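Local coordinates for protein galactitol 1-phosphate 5-dehydrogenase (Escherichia coli, PDB 4UEJ) that oxidises galactitol 1-phosphate to D-tagatose 6-phosphate with NAD(+), as a zinc-containing dehydrogenase that forms a homodimer, at residues A80-P85 against F129-D134; L227-L232 against A250-Q255. One frame throughout, in Å; residues are numbered along the deposited sequence.

Interaction 1. Residues A80-P85 against F129-D134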
ATOM      1  N   ALA A  80      -4.675 -36.512  15.074  1.00 25.25           N
ATOM      2  CA  ALA A  80      -4.289 -35.926  13.798  1.00 23.80           C
ATOM      3  C   ALA A  80      -3.977 -34.454  13.972  1.00 22.26           C
ATOM      4  O   ALA A  80      -4.720 -33.740  14.640  1.00 22.31           O
ATOM      5  CB  ALA A  80      -5.394 -36.112  12.779  1.00 24.21           C
ATOM      6  N   VAL A  81      -2.878 -34.003  13.373  1.00 21.10           N
ATOM      7  CA  VAL A  81      -2.485 -32.600  13.454  1.00 19.77           C
ATOM      8  C   VAL A  81      -1.943 -32.080  12.127  1.00 24.84           C
ATOM      9  O   VAL A  81      -1.464 -32.849  11.292  1.00 19.02           O
ATOM     10  CB  VAL A  81      -1.402 -32.366  14.541  1.00 19.63           C
ATOM     11  CG1 VAL A  81      -1.961 -32.639  15.926  1.00 20.66           C
ATOM     12  CG2 VAL A  81      -0.179 -33.230  14.268  1.00 19.93           C
ATOM     13  N   ALA A  82      -2.043 -30.769  11.939  1.00 17.79           N
ATOM     14  CA  ALA A  82      -1.266 -30.071  10.920  1.00 16.91           C
ATOM     15  C   ALA A  82      -0.177 -29.295  11.619  1.00 16.38           C
ATOM     16  O   ALA A  82      -0.350 -28.898  12.758  1.00 16.45           O
ATOM     17  CB  ALA A  82      -2.136 -29.129  10.106  1.00 16.44           C
ATOM     18  N   CYS A  83       0.934 -29.063  10.934  1.00 16.04           N
ATOM     19  CA  CYS A  83       1.990 -28.243  11.501  1.00 15.70           C
ATOM     20  C   CYS A  83       1.677 -26.750  11.395  1.00 15.01           C
ATOM     21  O   CYS A  83       1.235 -26.281  10.353  1.00 14.72           O
ATOM     22  CB  CYS A  83       3.307 -28.537  10.805  1.00 15.90           C
ATOM     23  SG  CYS A  83       4.674 -27.537  11.377  1.00 16.56           S
ATOM     24  N   VAL A  84       1.912 -26.035  12.496  1.00 14.93           N
ATOM     25  CA  VAL A  84       1.912 -24.580  12.534  1.00 14.49           C
ATOM     26  C   VAL A  84       3.384 -24.191  12.573  1.00 14.54           C
ATOM     27  O   VAL A  84       4.011 -24.271  13.621  1.00 14.85           O
ATOM     28  CB  VAL A  84       1.169 -24.039  13.763  1.00 14.64           C
ATOM     29  CG1 VAL A  84       1.136 -22.508  13.751  1.00 14.37           C
ATOM     30  CG2 VAL A  84      -0.232 -24.609  13.821  1.00 14.95           C
ATOM     31  N   PRO A  85       3.958 -23.837  11.415  1.00 14.44           N
ATOM     32  CA  PRO A  85       5.424 -23.889  11.341  1.00 14.86           C
ATOM     33  C   PRO A  85       6.154 -22.722  12.005  1.00 14.98           C
ATOM     34  O   PRO A  85       7.319 -22.884  12.358  1.00 15.53           O
ATOM     35  CB  PRO A  85       5.699 -23.907   9.831  1.00 14.96           C
ATOM     36  CG  PRO A  85       4.464 -23.265   9.206  1.00 14.46           C
ATOM     37  CD  PRO A  85       3.327 -23.714  10.085  1.00 14.23           C
ATOM     38  N   PHE A 129      -1.615 -28.169  15.178  1.00 14.55           N
ATOM     39  CA  PHE A 129      -2.999 -27.726  15.150  1.00 17.22           C
ATOM     40  C   PHE A 129      -3.863 -28.948  14.911  1.00 15.10           C
ATOM     41  O   PHE A 129      -3.717 -29.618  13.901  1.00 17.77           O
ATOM     42  CB  PHE A 129      -3.186 -26.669  14.058  1.00 13.28           C
ATOM     43  CG  PHE A 129      -4.611 -26.282  13.792  1.00 14.18           C
ATOM     44  CD1 PHE A 129      -5.229 -25.299  14.548  1.00 21.64           C
ATOM     45  CD2 PHE A 129      -5.313 -26.850  12.733  1.00 17.55           C
ATOM     46  CE1 PHE A 129      -6.535 -24.916  14.282  1.00 22.97           C
ATOM     47  CE2 PHE A 129      -6.613 -26.471  12.464  1.00 21.31           C
ATOM     48  CZ  PHE A 129      -7.227 -25.502  13.247  1.00 23.46           C
ATOM     49  N   ALA A 130      -4.733 -29.249  15.867  1.00 16.12           N
ATOM     50  CA  ALA A 130      -5.504 -30.487  15.834  1.00 19.89           C
ATOM     51  C   ALA A 130      -6.528 -30.474  14.710  1.00 16.69           C
ATOM     52  O   ALA A 130      -7.246 -29.498  14.537  1.00 16.82           O
ATOM     53  CB  ALA A 130      -6.192 -30.717  17.170  1.00 20.97           C
ATOM     54  N   LEU A 131      -6.587 -31.573  13.964  1.00 21.62           N
ATOM     55  CA  LEU A 131      -7.544 -31.738  12.871  1.00 20.10           C
ATOM     56  C   LEU A 131      -8.806 -32.441  13.358  1.00 18.33           C
ATOM     57  O   LEU A 131      -8.753 -33.235  14.299  1.00 19.52           O
ATOM     58  CB  LEU A 131      -6.918 -32.551  11.727  1.00 23.30           C
ATOM     59  CG  LEU A 131      -5.532 -32.108  11.266  1.00 26.74           C
ATOM     60  CD1 LEU A 131      -4.992 -33.006  10.165  1.00 31.02           C
ATOM     61  CD2 LEU A 131      -5.623 -30.693  10.807  1.00 19.85           C
ATOM     62  N   PRO A 132      -9.940 -32.166  12.707  1.00 22.86           N
ATOM     63  CA  PRO A 132     -11.134 -32.979  12.959  1.00 26.89           C
ATOM     64  C   PRO A 132     -10.829 -34.440  12.665  1.00 28.13           C
ATOM     65  O   PRO A 132     -10.084 -34.736  11.730  1.00 29.83           O
ATOM     66  CB  PRO A 132     -12.166 -32.417  11.975  1.00 30.13           C
ATOM     67  CG  PRO A 132     -11.680 -31.050  11.646  1.00 28.75           C
ATOM     68  CD  PRO A 132     -10.176 -31.132  11.688  1.00 24.41           C
ATOM     69  N   THR A 133     -11.387 -35.342  13.463  1.00 31.28           N
ATOM     70  CA  THR A 133     -11.056 -36.757  13.352  1.00 35.97           C
ATOM     71  C   THR A 133     -11.501 -37.375  12.024  1.00 32.53           C
ATOM     72  O   THR A 133     -10.945 -38.387  11.594  1.00 39.84           O
ATOM     73  CB  THR A 133     -11.674 -37.564  14.515  1.00 43.83           C
ATOM     74  OG1 THR A 133     -13.085 -37.322  14.576  1.00 47.94           O
ATOM     75  CG2 THR A 133     -11.035 -37.165  15.841  1.00 41.56           C
ATOM     76  N   ASP A 134     -12.492 -36.770  11.373  1.00 29.93           N
ATOM     77  CA  ASP A 134     -12.997 -37.304  10.108  1.00 33.98           C
ATOM     78  C   ASP A 134     -12.273 -36.717   8.892  1.00 30.51           C
ATOM     79  O   ASP A 134     -12.544 -37.092   7.752  1.00 33.94           O
ATOM     80  CB  ASP A 134     -14.509 -37.063   9.989  1.00 41.74           C
ATOM     81  CG  ASP A 134     -14.862 -35.595   9.776  1.00 54.28           C
ATOM     82  OD1 ASP A 134     -14.073 -34.709  10.171  1.00 54.27           O
ATOM     83  OD2 ASP A 134     -15.940 -35.323   9.204  1.00 62.11           O
TER
HETATM   84  O   HOH W   1      -6.969 -34.291  16.069  1.00 31.07           O

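Interaction 2. Residues L227-L232 against A250-Q255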
ATOM      1  N   LEU A 227     -16.664  -4.387 -13.223  1.00 18.51           N
ATOM      2  CA  LEU A 227     -16.290  -4.912 -11.921  1.00 15.25           C
ATOM      3  C   LEU A 227     -15.167  -4.106 -11.300  1.00 14.74           C
ATOM      4  O   LEU A 227     -14.403  -4.641 -10.504  1.00 14.59           O
ATOM      5  CB  LEU A 227     -15.840  -6.368 -12.025  1.00 11.95           C
ATOM      6  CG  LEU A 227     -16.908  -7.367 -12.456  1.00 22.01           C
ATOM      7  CD1 LEU A 227     -16.324  -8.758 -12.400  1.00 25.33           C
ATOM      8  CD2 LEU A 227     -18.137  -7.259 -11.576  1.00 23.23           C
ATOM      9  N   ARG A 228     -15.054  -2.838 -11.680  1.00 14.21           N
ATOM     10  CA  ARG A 228     -13.897  -2.041 -11.267  1.00 12.29           C
ATOM     11  C   ARG A 228     -13.969  -1.552  -9.828  1.00 13.64           C
ATOM     12  O   ARG A 228     -12.943  -1.187  -9.255  1.00 11.25           O
ATOM     13  CB  ARG A 228     -13.698  -0.835 -12.207  1.00 12.73           C
ATOM     14  CG  ARG A 228     -14.717   0.312 -12.128  1.00 13.44           C
ATOM     15  CD  ARG A 228     -14.345   1.343 -13.190  1.00 14.73           C
ATOM     16  NE  ARG A 228     -15.261   2.481 -13.281  1.00 17.40           N
ATOM     17  CZ  ARG A 228     -16.421   2.464 -13.930  1.00 17.58           C
ATOM     18  NH1 ARG A 228     -16.839   1.355 -14.523  1.00 18.68           N
ATOM     19  NH2 ARG A 228     -17.178   3.559 -13.968  1.00 20.71           N
ATOM     20  N   PHE A 229     -15.160  -1.557  -9.233  1.00 10.87           N
ATOM     21  CA  PHE A 229     -15.302  -1.061  -7.865  1.00 12.72           C
ATOM     22  C   PHE A 229     -15.181  -2.179  -6.822  1.00 12.20           C
ATOM     23  O   PHE A 229     -15.427  -3.348  -7.118  1.00 13.78           O
ATOM     24  CB  PHE A 229     -16.639  -0.338  -7.708  1.00 12.48           C
ATOM     25  CG  PHE A 229     -16.739   0.930  -8.514  1.00 14.49           C
ATOM     26  CD1 PHE A 229     -16.100   2.085  -8.091  1.00 19.21           C
ATOM     27  CD2 PHE A 229     -17.463   0.964  -9.695  1.00 16.12           C
ATOM     28  CE1 PHE A 229     -16.190   3.266  -8.835  1.00 19.83           C
ATOM     29  CE2 PHE A 229     -17.551   2.132 -10.445  1.00 18.43           C
ATOM     30  CZ  PHE A 229     -16.915   3.282 -10.008  1.00 17.47           C
ATOM     31  N   ASN A 230     -14.806  -1.803  -5.604  1.00  9.75           N
ATOM     32  CA  ASN A 230     -14.671  -2.737  -4.492  1.00 10.18           C
ATOM     33  C   ASN A 230     -13.825  -3.955  -4.831  1.00  9.06           C
ATOM     34  O   ASN A 230     -14.155  -5.096  -4.475  1.00  9.31           O
ATOM     35  CB  ASN A 230     -16.046  -3.163  -3.999  1.00 14.83           C
ATOM     36  CG  ASN A 230     -16.873  -1.983  -3.535  1.00 21.33           C
ATOM     37  OD1 ASN A 230     -16.539  -1.335  -2.543  1.00 28.66           O
ATOM     38  ND2 ASN A 230     -17.951  -1.690  -4.253  1.00 22.18           N
ATOM     39  N   GLN A 231     -12.719  -3.699  -5.520  1.00 10.25           N
ATOM     40  CA  GLN A 231     -11.778  -4.752  -5.849  1.00 11.79           C
ATOM     41  C   GLN A 231     -10.861  -5.094  -4.700  1.00 10.35           C
ATOM     42  O   GLN A 231     -10.442  -4.238  -3.934  1.00  7.69           O
ATOM     43  CB  GLN A 231     -10.927  -4.368  -7.053  1.00 11.55           C
ATOM     44  CG  GLN A 231     -11.662  -4.439  -8.357  1.00 16.88           C
ATOM     45  CD  GLN A 231     -10.789  -4.049  -9.513  1.00 12.01           C
ATOM     46  OE1 GLN A 231      -9.675  -3.567  -9.323  1.00 11.57           O
ATOM     47  NE2 GLN A 231     -11.287  -4.253 -10.725  1.00 11.57           N
ATOM     48  N   LEU A 232     -10.548  -6.371  -4.619  1.00  7.33           N
ATOM     49  CA  LEU A 232      -9.498  -6.880  -3.749  1.00  6.02           C
ATOM     50  C   LEU A 232      -8.637  -7.766  -4.615  1.00  7.84           C
ATOM     51  O   LEU A 232      -9.086  -8.824  -5.085  1.00  9.53           O
ATOM     52  CB  LEU A 232     -10.095  -7.644  -2.567  1.00  7.42           C
ATOM     53  CG  LEU A 232      -9.123  -8.469  -1.736  1.00  8.29           C
ATOM     54  CD1 LEU A 232      -8.046  -7.544  -1.187  1.00  9.07           C
ATOM     55  CD2 LEU A 232      -9.879  -9.173  -0.602  1.00  9.70           C
ATOM     56  N   ALA A 250      -5.846  -2.124 -11.635  1.00  9.67           N
ATOM     57  CA  ALA A 250      -6.698  -1.871 -10.477  1.00 11.89           C
ATOM     58  C   ALA A 250      -7.770  -0.820 -10.753  1.00 13.52           C
ATOM     59  O   ALA A 250      -7.539   0.151 -11.472  1.00 12.46           O
ATOM     60  CB  ALA A 250      -5.852  -1.442  -9.285  1.00 10.56           C
ATOM     61  N   GLY A 251      -8.939  -1.019 -10.164  1.00  9.27           N
ATOM     62  CA  GLY A 251     -10.010  -0.051 -10.273  1.00  9.78           C
ATOM     63  C   GLY A 251      -9.897   0.966  -9.153  1.00 14.11           C
ATOM     64  O   GLY A 251      -8.958   0.930  -8.348  1.00  9.32           O
ATOM     65  N   PRO A 252     -10.850   1.893  -9.095  1.00  9.94           N
ATOM     66  CA  PRO A 252     -10.774   2.973  -8.103  1.00  9.80           C
ATOM     67  C   PRO A 252     -10.842   2.435  -6.668  1.00 11.18           C
ATOM     68  O   PRO A 252     -11.683   1.591  -6.349  1.00 11.56           O
ATOM     69  CB  PRO A 252     -11.988   3.852  -8.433  1.00 13.45           C
ATOM     70  CG  PRO A 252     -12.850   3.029  -9.326  1.00 20.55           C
ATOM     71  CD  PRO A 252     -11.964   2.063 -10.036  1.00 13.91           C
ATOM     72  N   HIS A 253      -9.925   2.923  -5.838  1.00  9.67           N
ATOM     73  CA  HIS A 253      -9.795   2.526  -4.437  1.00 10.73           C
ATOM     74  C   HIS A 253      -9.682   1.016  -4.220  1.00 10.75           C
ATOM     75  O   HIS A 253     -10.074   0.521  -3.163  1.00  9.53           O
ATOM     76  CB  HIS A 253     -10.976   3.063  -3.626  1.00 16.76           C
ATOM     77  CG  HIS A 253     -10.993   4.554  -3.510  1.00 22.86           C
ATOM     78  ND1 HIS A 253     -10.811   5.207  -2.312  1.00 28.57           N
ATOM     79  CD2 HIS A 253     -11.147   5.522  -4.445  1.00 28.16           C
ATOM     80  CE1 HIS A 253     -10.869   6.512  -2.509  1.00 21.93           C
ATOM     81  NE2 HIS A 253     -11.073   6.730  -3.794  1.00 26.48           N
ATOM     82  N   ALA A 254      -9.120   0.292  -5.192  1.00  8.55           N
ATOM     83  CA  ALA A 254      -8.918  -1.134  -5.022  1.00  7.43           C
ATOM     84  C   ALA A 254      -8.000  -1.391  -3.859  1.00  6.73           C
ATOM     85  O   ALA A 254      -7.151  -0.553  -3.520  1.00  8.62           O
ATOM     86  CB  ALA A 254      -8.347  -1.785  -6.305  1.00  7.22           C
ATOM     87  N   GLN A 255      -8.222  -2.526  -3.216  1.00  6.43           N
ATOM     88  CA  GLN A 255      -7.279  -3.060  -2.247  1.00  8.23           C
ATOM     89  C   GLN A 255      -6.352  -4.016  -2.959  1.00  9.07           C
ATOM     90  O   GLN A 255      -6.798  -4.908  -3.695  1.00 10.15           O
ATOM     91  CB  GLN A 255      -7.986  -3.784  -1.112  1.00  6.02           C
ATOM     92  CG  GLN A 255      -8.769  -2.893  -0.174  1.00 11.08           C
ATOM     93  CD  GLN A 255      -9.629  -3.717   0.745  1.00  9.46           C
ATOM     94  OE1 GLN A 255     -10.505  -4.469   0.293  1.00 10.70           O
ATOM     95  NE2 GLN A 255      -9.362  -3.623   2.034  1.00  9.69           N
TER
HETATM   96  O   HOH W   2     -11.884  -1.191  -6.713  1.00  9.78           O
HETATM   97  O   HOH W   3     -14.244   0.963  -5.012  1.00 11.10           O
HETATM   98  O   HOH W   4     -12.017  -3.462  -1.844  1.00 13.53           O

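Interaction 1. Residues A80-P85 against F129-D134
The side chain of Leu-131 lies over one face of the peptide group joining Val-81 to Ala-82. Its CG stands 3.7 Å from Val-81 C. CD1 reaches out over Val-81 O, and CD2 lies 3.8 Å from Ala-82 N. CG is anti to the carbonyl carbon (chi1 -49°), beside the backbone N, which carries it over the peptide; chi2 (178°) then lays the two methyls along the plane. Leu-131 also fits between two methyls of the strand: its CB is 4.0 Å from Ala-80 CB, and CD2 also meets Ala-82 CB. With an alanine here, the peptide face between Val-81 and Ala-82 is likely to lose its cover, leaving a gap beside Ala-82 CB. The ring of Phe-129 points elsewhere, with CG anti to the backbone N (chi1 171°); across the contact its CB alone meets Val-84 CG2, at 3.6 Å.

The backbones are antiparallel. Ala-82 and Phe-129 form a hydrogen-bonded pair, Ala-82 N to Phe-129 O and Phe-129 N to Ala-82 O, each 2.8 Å. Val-81 and Ala-130 are the non-hydrogen-bonded pair next to it. Beyond them Leu-131 N bonds Ala-80 O at 2.9 Å. One water donates to both Ala-80 O and Leu-131 O, so Ala-80 O accepts two bonds.

This edge belongs to the GroES-like domain. Strand 80-83 also pairs with strand 60-68, through Val-81 with Gly-63 and Cys-83 with Phe-61. Ile-143 of helix 143-155 touches both Phe-129 and Leu-131, and Ser-303 of helix 297-307 touches Phe-129.

Interaction 2. Residues L227-L232 against A250-Q255
Gln-231 reaches Gly-251 because its CG is anti to the carbonyl carbon (chi1 -74°) and the chain runs out straight from there (chi2 180°). OE1 then accepts Gly-251 N at 2.8 Å, from above the amide plane. The other end of the amide, NE2, donates to Leu-227 O, so both ends of the amide are held, which is likely to fix its rotation. Gln-231 CB also packs on Ala-254 CB at 3.7 Å.

Gly-251 CA makes a CH...O contact with Arg-228 O at 3.3 Å; a CB would point at that oxygen and clash with it. Gly-251 opens a type II turn that ends at Ala-254. Pro-252, inside the turn, meets two side chains. Its CG comes obliquely to Phe-229 CE1 at 3.4 Å, and its CD meets Arg-228 CG. One water joins Arg-228 O, Gln-231 N and Pro-252 O. Phe-229 CE2 lies over one face of the Arg-228 guanidinium, toward its rim. Arg-228 NH1 bonds Arg-225 O, and NE forms a salt bridge with Glu-94 of the second subunit.

At the far end Gln-255 N bonds Gln-231 O at 2.9 Å, and Leu-232 pairs with Gln-255 in parallel. Strand 231-235, helix 240-249 and strand 255-258 thus make a beta-alpha-beta crossover. It is characteristic of the Rossmann-type domain that binds NAD in this family.

In the fold
Interaction 1 comes first along the chain and closes before interaction 2 opens. Their centres are 36 Å apart, nearest atoms about 22 Å apart, on opposite sides of the chain's centre. They share no sheet. Interaction 1 joins strands 80-83 and 128-130 in the mixed sheet of the GroES-like domain. Its Ala-82 side chain is about 6 Å from that of Glu-144, a catalytic zinc ligand by similarity. Interaction 2 joins the starts of neighbouring strands 231-235 and 255-258 of the six-stranded parallel sheet and the loops leading into them, away from the annotated sites but against the second subunit. One contact therefore belongs to the catalytic half, the other to the nucleotide-binding half and the dimer interface.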